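PDB 6FOP: glycoside hydrolase family 81, which probably hydrolyses internal beta-1,3-glucosidic bonds of glucans such as laminarin, as part of the cellulosome of Clostridium thermocellum. Local coordinates for residues W478-A483 / D487-A492. Residues are numbered along the deposited sequence; the frame is centred on the assembly and turned at random.
Unlike the reference sequence in segment 487-492: Ala492 (reference Glu).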
loop_
_atom_site.group_PDB
_atom_site.type_symbol
_atom_site.label_atom_id
_atom_site.label_comp_id
_atom_site.label_asym_id
_atom_site.label_seq_id
_atom_site.Cartn_x
_atom_site.Cartn_y
_atom_site.Cartn_z
ATOM N N TRP A 478 -0.126 -3.925 -0.619
ATOM C CA TRP A 478 0.384 -5.275 -0.679
ATOM C C TRP A 478 -0.258 -6.032 -1.841
ATOM O O TRP A 478 -1.482 -5.960 -2.070
ATOM C CB TRP A 478 0.077 -6.031 0.595
ATOM C CG TRP A 478 0.801 -5.595 1.836
ATOM C CD1 TRP A 478 0.214 -5.152 2.984
ATOM C CD2 TRP A 478 2.202 -5.661 2.117
ATOM N NE1 TRP A 478 1.150 -4.904 3.952
ATOM C CE2 TRP A 478 2.379 -5.212 3.452
ATOM C CE3 TRP A 478 3.336 -5.995 1.371
ATOM C CZ2 TRP A 478 3.612 -5.189 4.066
ATOM C CZ3 TRP A 478 4.568 -5.974 1.988
ATOM C CH2 TRP A 478 4.694 -5.540 3.325
ATOM N N ALA A 479 0.586 -6.764 -2.556
ATOM C CA ALA A 479 0.165 -7.483 -3.752
ATOM C C ALA A 479 -0.420 -8.856 -3.507
ATOM O O ALA A 479 -1.367 -9.248 -4.190
ATOM C CB ALA A 479 1.315 -7.582 -4.729
ATOM N N SER A 480 0.138 -9.611 -2.544
ATOM C CA SER A 480 -0.278 -11.017 -2.371
ATOM C C SER A 480 -1.574 -11.087 -1.584
ATOM O O SER A 480 -1.671 -10.504 -0.518
ATOM C CB SER A 480 0.803 -11.796 -1.629
ATOM O OG SER A 480 0.426 -13.142 -1.428
ATOM N N GLY A 481 -2.552 -11.846 -2.080
ATOM C CA GLY A 481 -3.769 -12.058 -1.302
ATOM C C GLY A 481 -3.545 -12.774 0.022
ATOM O O GLY A 481 -4.235 -12.485 1.004
ATOM N N HIS A 482 -2.568 -13.689 0.023
ATOM C CA HIS A 482 -2.385 -14.660 1.092
ATOM C C HIS A 482 -1.107 -14.511 1.909
ATOM O O HIS A 482 -1.050 -15.062 3.022
ATOM C CB HIS A 482 -2.477 -16.079 0.505
ATOM C CG HIS A 482 -1.602 -16.307 -0.675
ATOM N ND1 HIS A 482 -0.244 -16.460 -0.582
ATOM C CD2 HIS A 482 -1.885 -16.306 -1.992
ATOM C CE1 HIS A 482 0.270 -16.614 -1.787
ATOM N NE2 HIS A 482 -0.709 -16.507 -2.661
ATOM N N ALA A 483 -0.076 -13.833 1.392
ATOM C CA ALA A 483 1.199 -13.672 2.129
ATOM C C ALA A 483 1.830 -15.018 2.496
ATOM O O ALA A 483 2.519 -15.165 3.511
ATOM C CB ALA A 483 1.029 -12.785 3.344
ATOM N N ASP A 487 9.026 -14.743 3.637
ATOM C CA ASP A 487 9.259 -13.310 3.814
ATOM C C ASP A 487 8.016 -12.448 3.895
ATOM O O ASP A 487 8.113 -11.204 3.880
ATOM C CB ASP A 487 10.193 -12.820 2.709
ATOM C CG ASP A 487 11.593 -13.371 2.872
ATOM O OD1 ASP A 487 12.044 -13.561 4.029
ATOM O OD2 ASP A 487 12.230 -13.651 1.870
ATOM N N GLY A 488 6.868 -13.096 4.025
ATOM C CA GLY A 488 5.616 -12.390 4.226
ATOM C C GLY A 488 4.974 -11.892 2.948
ATOM O O GLY A 488 5.042 -12.563 1.911
ATOM N N ASN A 489 4.258 -10.782 3.061
ATOM C CA ASN A 489 3.642 -10.165 1.879
ATOM C C ASN A 489 4.715 -9.391 1.121
ATOM O O ASN A 489 5.830 -9.223 1.609
ATOM C CB ASN A 489 2.414 -9.345 2.279
ATOM C CG ASN A 489 1.322 -9.389 1.217
ATOM O OD1 ASN A 489 1.602 -9.200 0.023
ATOM N ND2 ASN A 489 0.092 -9.616 1.611
ATOM N N ASN A 490 4.357 -8.930 -0.088
ATOM C CA ASN A 490 5.274 -8.199 -0.934
ATOM C C ASN A 490 4.515 -7.168 -1.740
ATOM O O ASN A 490 3.336 -7.311 -1.988
ATOM C CB ASN A 490 6.047 -9.113 -1.894
ATOM C CG ASN A 490 5.179 -9.635 -2.998
ATOM O OD1 ASN A 490 5.004 -8.949 -4.040
ATOM N ND2 ASN A 490 4.627 -10.831 -2.827
ATOM N N GLN A 491 5.248 -6.148 -2.177
ATOM C CA GLN A 491 4.792 -5.317 -3.289
ATOM C C GLN A 491 6.034 -4.957 -4.125
ATOM O O GLN A 491 7.034 -4.477 -3.576
ATOM C CB GLN A 491 4.020 -4.052 -2.875
ATOM C CG GLN A 491 3.617 -3.199 -4.087
ATOM C CD GLN A 491 2.613 -2.140 -3.743
ATOM O OE1 GLN A 491 1.398 -2.354 -3.919
ATOM N NE2 GLN A 491 3.083 -1.000 -3.233
ATOM N N ALA A 492 5.925 -5.164 -5.440
ATOM C CA ALA A 492 6.969 -4.731 -6.397
ATOM C C ALA A 492 6.593 -3.326 -6.914
ATOM O O ALA A 492 7.152 -2.334 -6.456
ATOM C CB ALA A 492 7.156 -5.776 -7.482
#
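With chi1 at -146°, away from the usual staggered values, Asn489 sends its amide across to Ser480, while Trp478, its CG anti to the carbonyl carbon, turns one face of its indole to the same side chain, ring and amide inclined to each other but not parallel. The amide meets the backbone of Ser480 twice: Ser480 N donates to Asn489 OD1 at 3.0 Å, in the carbonyl plane on a lone pair, and Asn489 ND2 donates to Ser480 O at 2.9 Å, slightly out of both the Ser480 carbonyl plane and the amide's own plane. Asn489 OD1 also accepts from Asn490 N at 2.8 Å; together with the bond from ND2 to Ser39 O, four hydrogen bonds hold the buried amide, two at each end, and set its rotation. Asn489 CB sits 3.9 Å from the centroid of the six-membered ring of Trp478, 26° off its normal, a CH-pi contact over one face; Trp478 NE1 is hydrogen-bonded to Asp471 OD2. This loop of the family 81 C-terminal domain folds back on strand 490-491, an outermost strand of a four-stranded antiparallel sheet, as the bond from Ala479 N to Asn490 O attests (2.9 Å, N-H...O angle 166°). Farther along, Ser480 OG accepts from Ala483 N at 2.9 Å, an ST motif; Ala483 CB lies 3.7 Å from Asn489 ND2.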